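Polyketide cyclase / dehydrase and lipid transport (Nitrosospira multiformis, PDB 3P51) is of unknown function but, as a Bet v 1-like protein of the polyketide cyclase and lipid transport family, probably binds a hydrophobic ligand. Local coordinates at residues L62-E67 / R71-M76. Numbering follows the deposited sequence.
Sequences LIAYSE and RIMYSM
A classic beta bulge, with Ile-63 and Ala-64 both set against Met-73, shifts the register of the antiparallel hairpin of strands 58-66 and 71-78 by one residue in the curved sheet of this Bet v 1-like fold. Met-73 O accepts both bulge amides from the same face of its carbonyl plane: Ile-63 N at 2.9 Å, tilted from the plane, and Ala-64 N, at 3.2 Å, standing higher above that plane. Met-73 N returns a nearly straight bond to Ala-64 O (2.8 Å, 167° at the hydrogen). Nearer the turn, Ser-66 and Arg-71 exchange two backbone bonds.

The extra residue brings Ile-63 alongside the partner strand. Ile-63 CG1, set between the backbone N and the carbonyl carbon (chi1 66°), lies 3.9 Å from Met-73 CB, while CD1 approaches CE, the methyl of selenomethionine Met-73, and CG2 lies against Ser-75. Without these branches, as with an alanine at Ile-63, a gap is likely to open beside Met-73 and Ser-75, leaving the Met-73 methyl freer to turn.

Ala-64 CB abuts Met-73 CB on the face that also carries Ser-66 and Arg-71, whose NH1 is bonded to Asn-94 on the next strand. Ala-64, Tyr-65 and Ser-66 also pair antiparallel with a strand of the second subunit, carrying the sheet across the interface. The other face presents Leu-62, Tyr-65, Ile-72 and Tyr-74; Tyr-74 OH bonds to Tyr-129 of helix 120-139 and to Trp-110. Tyr-65 and Ile-72 run side by side in the same direction. Leu-62 crosses Ile-72 at about a right angle, its CD1 resting 3.6 Å from Ile-72 CG2.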
# COMPACT_ATOMS: atom_id res chain seq x y z
N LEU A 62 3.99 18.46 -6.41
CA LEU A 62 3.07 17.33 -6.35
C LEU A 62 3.75 16.10 -6.94
O LEU A 62 4.14 16.10 -8.12
CB LEU A 62 1.78 17.65 -7.13
CG LEU A 62 0.61 16.67 -7.09
CD1 LEU A 62 0.11 16.47 -5.66
CD2 LEU A 62 -0.53 17.18 -7.98
N ILE A 63 3.91 15.05 -6.14
CA ILE A 63 4.63 13.86 -6.59
C ILE A 63 3.71 12.65 -6.78
O ILE A 63 4.10 11.65 -7.39
CB ILE A 63 5.79 13.51 -5.64
CG1 ILE A 63 5.23 13.07 -4.28
CG2 ILE A 63 6.75 14.72 -5.47
CD1 ILE A 63 6.32 12.76 -3.24
N ALA A 64 2.50 12.73 -6.22
CA ALA A 64 1.50 11.70 -6.45
C ALA A 64 0.13 12.25 -6.11
O ALA A 64 -0.02 13.06 -5.19
CB ALA A 64 1.81 10.43 -5.63
N TYR A 65 -0.87 11.80 -6.86
CA TYR A 65 -2.26 12.22 -6.66
C TYR A 65 -3.17 11.03 -6.95
O TYR A 65 -2.98 10.32 -7.95
CB TYR A 65 -2.59 13.38 -7.60
CG TYR A 65 -3.91 14.07 -7.33
CD1 TYR A 65 -3.95 15.31 -6.72
CD2 TYR A 65 -5.11 13.48 -7.70
CE1 TYR A 65 -5.17 15.96 -6.48
CE2 TYR A 65 -6.33 14.11 -7.47
CZ TYR A 65 -6.35 15.35 -6.86
OH TYR A 65 -7.55 15.99 -6.62
N SER A 66 -4.13 10.80 -6.07
CA SER A 66 -5.08 9.72 -6.25
C SER A 66 -6.51 10.21 -6.02
O SER A 66 -6.90 10.58 -4.91
CB SER A 66 -4.77 8.55 -5.31
OG SER A 66 -5.67 7.47 -5.56
N GLU A 67 -7.30 10.23 -7.10
CA GLU A 67 -8.70 10.58 -6.99
C GLU A 67 -9.42 9.41 -6.31
O GLU A 67 -10.29 9.61 -5.46
CB GLU A 67 -9.29 10.84 -8.37
CG GLU A 67 -10.80 11.02 -8.38
CD GLU A 67 -11.24 12.31 -7.69
OE1 GLU A 67 -10.39 13.20 -7.48
OE2 GLU A 67 -12.44 12.43 -7.37
N ARG A 71 -5.99 10.99 -2.11
CA ARG A 71 -4.69 11.24 -1.52
C ARG A 71 -3.88 12.23 -2.34
O ARG A 71 -3.90 12.19 -3.57
CB ARG A 71 -3.88 9.95 -1.42
CG ARG A 71 -2.54 10.15 -0.73
CD ARG A 71 -1.66 8.92 -0.84
NE ARG A 71 -2.36 7.70 -0.45
CZ ARG A 71 -2.48 7.28 0.81
NH1 ARG A 71 -1.97 7.98 1.80
NH2 ARG A 71 -3.11 6.15 1.07
N ILE A 72 -3.15 13.11 -1.66
CA ILE A 72 -2.25 14.05 -2.29
C ILE A 72 -0.87 13.87 -1.65
O ILE A 72 -0.76 13.91 -0.43
CB ILE A 72 -2.69 15.50 -2.02
CG1 ILE A 72 -4.05 15.78 -2.67
CG2 ILE A 72 -1.64 16.49 -2.50
CD1 ILE A 72 -4.54 17.20 -2.41
N MSE A 73 0.17 13.65 -2.45
CA MSE A 73 1.52 13.52 -1.89
C MSE A 73 2.44 14.52 -2.55
O MSE A 73 2.36 14.74 -3.74
CB MSE A 73 2.10 12.13 -2.10
CG MSE A 73 1.33 11.00 -1.45
SE MSE A 73 2.24 9.27 -1.74
CE MSE A 73 4.05 9.92 -1.51
N TYR A 74 3.34 15.10 -1.77
CA TYR A 74 4.20 16.13 -2.31
C TYR A 74 5.55 16.13 -1.62
O TYR A 74 5.68 15.69 -0.47
CB TYR A 74 3.55 17.50 -2.11
CG TYR A 74 3.21 17.79 -0.66
CD1 TYR A 74 4.12 18.43 0.17
CD2 TYR A 74 1.99 17.39 -0.12
CE1 TYR A 74 3.82 18.68 1.51
CE2 TYR A 74 1.69 17.64 1.20
CZ TYR A 74 2.60 18.28 2.01
OH TYR A 74 2.29 18.51 3.33
N SER A 75 6.56 16.64 -2.33
CA SER A 75 7.85 16.91 -1.72
C SER A 75 7.89 18.36 -1.30
O SER A 75 7.35 19.23 -1.99
CB SER A 75 8.99 16.63 -2.72
OG SER A 75 8.86 17.43 -3.89
N MSE A 76 8.50 18.64 -0.16
CA MSE A 76 8.82 20.01 0.20
C MSE A 76 10.25 20.31 -0.25
O MSE A 76 11.21 19.83 0.36
CB MSE A 76 8.69 20.23 1.71
CG MSE A 76 8.80 21.69 2.09
SE MSE A 76 9.44 21.90 3.92
CE MSE A 76 7.87 21.13 4.81